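PDB 2B3F: glucose-binding protein, which binds glucose or galactose and probably serves as the sugar-capturing component of a binding-protein-dependent transport system. Local coordinates for residues Gly164-Gln169 with Thr362-Phe367. Numbering follows the deposited sequence.
Sequences GENWTQ and TVMEIF
Met364 reaches across from its helix to Asn166 and Gln169, both near the start of the facing helix. Its CG leaves anti to the backbone N (chi1 -180°), and bends at chi2 and chi3 then curl the thioether along Gln169. Met364 CG lies 3.8 Å from Gln169 OE1. Beyond it, Met364 CE comes to 3.9 Å from Gln169 O. This is the close, buried half of the contact, made by van der Waals touches alone. Gln169 is held for it from behind, because its NE2 donates to Gly164 O at 3.0 Å; that oxygen lies close to the plane of the Gln169 amide, and this fixes the turn of the amide. The Met364 side chain also touches Trp205 and Phe208; were it an alanine, the thioether would be gone and a gap would probably open beside all three residues. Toward solvent the packing thins. There Asn166 ND2 passes Met364 CB at 4.0 Å. Exposed Glu365 meets it through CG, 3.8 Å from Asn166 ND2, the Asn166 amide plane turned 88° from the Glu365 carboxylate. Asn166 finds its polar partners elsewhere: ND2 donates to Gly361 O and OD1 accepts from Gln170. This is helix-to-helix packing in a periplasmic binding protein fold, the Asn166 side chain about 13 Å from the bound galactose. It joins helix 166-190 to helix 354-370, with helix 199-212 against Met364 and helix 373-387 packing on Val363, Ile366 and Phe367.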
ATOM      1  N   GLY A 164      13.703   5.662   0.363  1.00 14.67           N
ATOM      2  CA  GLY A 164      13.287   6.935   0.936  1.00 14.21           C
ATOM      3  C   GLY A 164      13.079   6.890   2.447  1.00 14.03           C
ATOM      4  O   GLY A 164      13.700   6.094   3.180  1.00 13.79           O
ATOM      5  N   GLU A 165      12.143   7.718   2.889  1.00 14.17           N
ATOM      6  CA  GLU A 165      11.828   7.928   4.286  1.00 14.33           C
ATOM      7  C   GLU A 165      11.373   6.654   5.024  1.00 14.69           C
ATOM      8  O   GLU A 165      11.117   5.600   4.422  1.00 14.19           O
ATOM      9  CB  GLU A 165      10.769   9.030   4.424  1.00 14.55           C
ATOM     10  CG  GLU A 165       9.390   8.675   3.821  1.00 15.28           C
ATOM     11  CD  GLU A 165       8.357   9.743   4.064  1.00 14.71           C
ATOM     12  OE1 GLU A 165       8.167  10.122   5.248  1.00 16.05           O
ATOM     13  OE2 GLU A 165       7.719  10.194   3.087  1.00 16.71           O
ATOM     14  N   ASN A 166      11.275   6.780   6.343  1.00 14.41           N
ATOM     15  CA  ASN A 166      11.019   5.659   7.227  1.00 14.00           C
ATOM     16  C   ASN A 166       9.972   4.672   6.710  1.00 13.37           C
ATOM     17  O   ASN A 166      10.255   3.476   6.640  1.00 13.52           O
ATOM     18  CB  ASN A 166      10.624   6.175   8.615  1.00 14.29           C
ATOM     19  CG  ASN A 166      10.283   5.065   9.591  1.00 16.78           C
ATOM     20  OD1 ASN A 166       9.157   4.579   9.595  1.00 18.58           O
ATOM     21  ND2 ASN A 166      11.218   4.739  10.503  1.00 19.24           N
ATOM     22  N   TRP A 167       8.796   5.154   6.339  1.00 13.03           N
ATOM     23  CA  TRP A 167       7.757   4.170   5.917  1.00 12.89           C
ATOM     24  C   TRP A 167       8.209   3.346   4.715  1.00 12.61           C
ATOM     25  O   TRP A 167       7.828   2.180   4.591  1.00 12.84           O
ATOM     26  CB  TRP A 167       6.387   4.808   5.704  1.00 12.31           C
ATOM     27  CG  TRP A 167       6.208   5.545   4.460  1.00 12.55           C
ATOM     28  CD1 TRP A 167       6.277   6.881   4.287  1.00 13.22           C
ATOM     29  CD2 TRP A 167       5.870   4.985   3.180  1.00 12.26           C
ATOM     30  NE1 TRP A 167       6.041   7.208   2.975  1.00 14.39           N
ATOM     31  CE2 TRP A 167       5.777   6.061   2.274  1.00 13.38           C
ATOM     32  CE3 TRP A 167       5.650   3.685   2.715  1.00 12.35           C
ATOM     33  CZ2 TRP A 167       5.452   5.879   0.929  1.00 13.21           C
ATOM     34  CZ3 TRP A 167       5.347   3.500   1.380  1.00 12.42           C
ATOM     35  CH2 TRP A 167       5.251   4.592   0.499  1.00 12.71           C
ATOM     36  N   THR A 168       9.024   3.922   3.825  1.00 11.73           N
ATOM     37  CA  THR A 168       9.485   3.182   2.631  1.00 12.54           C
ATOM     38  C   THR A 168      10.503   2.102   3.007  1.00 12.14           C
ATOM     39  O   THR A 168      10.701   1.128   2.291  1.00 12.75           O
ATOM     40  CB  THR A 168      10.084   4.092   1.526  1.00 12.84           C
ATOM     41  OG1 THR A 168      11.400   4.521   1.902  1.00 13.88           O
ATOM     42  CG2 THR A 168       9.208   5.262   1.235  1.00 13.31           C
ATOM     43  N   GLN A 169      11.179   2.310   4.139  1.00 13.18           N
ATOM     44  CA  GLN A 169      12.094   1.307   4.672  1.00 13.62           C
ATOM     45  C   GLN A 169      11.295   0.142   5.251  1.00 13.36           C
ATOM     46  O   GLN A 169      11.645  -1.009   5.049  1.00 13.76           O
ATOM     47  CB  GLN A 169      13.009   1.928   5.718  1.00 14.07           C
ATOM     48  CG  GLN A 169      13.847   3.075   5.179  1.00 16.60           C
ATOM     49  CD  GLN A 169      14.333   4.024   6.282  1.00 18.32           C
ATOM     50  OE1 GLN A 169      14.378   3.657   7.472  1.00 20.73           O
ATOM     51  NE2 GLN A 169      14.643   5.269   5.894  1.00 20.46           N
ATOM     52  N   THR A 362       9.180   2.927  14.821  1.00 20.80           N
ATOM     53  CA  THR A 362      10.150   2.988  15.930  1.00 21.12           C
ATOM     54  C   THR A 362      11.090   1.799  15.922  1.00 21.24           C
ATOM     55  O   THR A 362      12.313   1.918  16.085  1.00 21.22           O
ATOM     56  CB  THR A 362       9.409   3.036  17.283  1.00 21.28           C
ATOM     57  OG1 THR A 362       8.572   4.188  17.305  1.00 23.26           O
ATOM     58  CG2 THR A 362      10.389   3.112  18.468  1.00 21.77           C
ATOM     59  N   VAL A 363      10.520   0.618  15.728  1.00 21.39           N
ATOM     60  CA  VAL A 363      11.322  -0.569  15.523  1.00 21.48           C
ATOM     61  C   VAL A 363      12.311  -0.371  14.381  1.00 22.07           C
ATOM     62  O   VAL A 363      13.496  -0.701  14.495  1.00 22.05           O
ATOM     63  CB  VAL A 363      10.447  -1.817  15.242  1.00 21.12           C
ATOM     64  CG1 VAL A 363      11.314  -3.031  14.958  1.00 21.07           C
ATOM     65  CG2 VAL A 363       9.530  -2.074  16.411  1.00 21.89           C
ATOM     66  N   MET A 364      11.831   0.168  13.268  1.00 21.38           N
ATOM     67  CA  MET A 364      12.683   0.375  12.130  1.00 22.49           C
ATOM     68  C   MET A 364      13.799   1.373  12.461  1.00 23.52           C
ATOM     69  O   MET A 364      14.947   1.125  12.121  1.00 23.57           O
ATOM     70  CB  MET A 364      11.854   0.824  10.913  1.00 22.16           C
ATOM     71  CG  MET A 364      12.675   1.058   9.664  1.00 21.24           C
ATOM     72  SD  MET A 364      13.576  -0.409   9.118  1.00 19.89           S
ATOM     73  CE  MET A 364      12.202  -1.566   8.835  1.00 20.44           C
ATOM     74  N   GLU A 365      13.476   2.465  13.148  1.00 25.06           N
ATOM     75  CA  GLU A 365      14.523   3.408  13.634  1.00 27.10           C
ATOM     76  C   GLU A 365      15.625   2.692  14.409  1.00 28.29           C
ATOM     77  O   GLU A 365      16.823   2.910  14.157  1.00 28.91           O
ATOM     78  CB  GLU A 365      13.933   4.500  14.505  1.00 27.53           C
ATOM     79  CG  GLU A 365      13.151   5.522  13.721  1.00 28.58           C
ATOM     80  CD  GLU A 365      12.603   6.653  14.574  1.00 31.13           C
ATOM     81  OE1 GLU A 365      12.292   6.425  15.773  1.00 35.50           O
ATOM     82  OE2 GLU A 365      12.469   7.784  14.035  1.00 36.44           O
ATOM     83  N   ILE A 366      15.238   1.824  15.339  1.00 28.63           N
ATOM     84  CA  ILE A 366      16.235   1.123  16.153  1.00 28.88           C
ATOM     85  C   ILE A 366      17.022   0.066  15.366  1.00 28.91           C
ATOM     86  O   ILE A 366      18.178  -0.251  15.716  1.00 29.38           O
ATOM     87  CB  ILE A 366      15.662   0.614  17.517  1.00 29.85           C
ATOM     88  CG1 ILE A 366      14.604  -0.466  17.346  1.00 31.58           C
ATOM     89  CG2 ILE A 366      15.059   1.783  18.253  1.00 30.88           C
ATOM     90  CD1 ILE A 366      15.122  -1.858  17.281  1.00 30.80           C
ATOM     91  N   PHE A 367      16.464  -0.449  14.276  1.00 27.35           N
ATOM     92  CA  PHE A 367      17.288  -1.264  13.412  1.00 27.52           C
ATOM     93  C   PHE A 367      18.282  -0.360  12.669  1.00 27.04           C
ATOM     94  O   PHE A 367      19.431  -0.744  12.503  1.00 26.83           O
ATOM     95  CB  PHE A 367      16.509  -2.105  12.410  1.00 26.26           C
ATOM     96  CG  PHE A 367      17.389  -3.022  11.630  1.00 26.27           C
ATOM     97  CD1 PHE A 367      17.982  -4.118  12.251  1.00 23.42           C
ATOM     98  CD2 PHE A 367      17.687  -2.769  10.303  1.00 23.02           C
ATOM     99  CE1 PHE A 367      18.801  -4.970  11.550  1.00 24.49           C
ATOM    100  CE2 PHE A 367      18.541  -3.605   9.593  1.00 25.48           C
ATOM    101  CZ  PHE A 367      19.090  -4.713  10.214  1.00 25.32           C
TER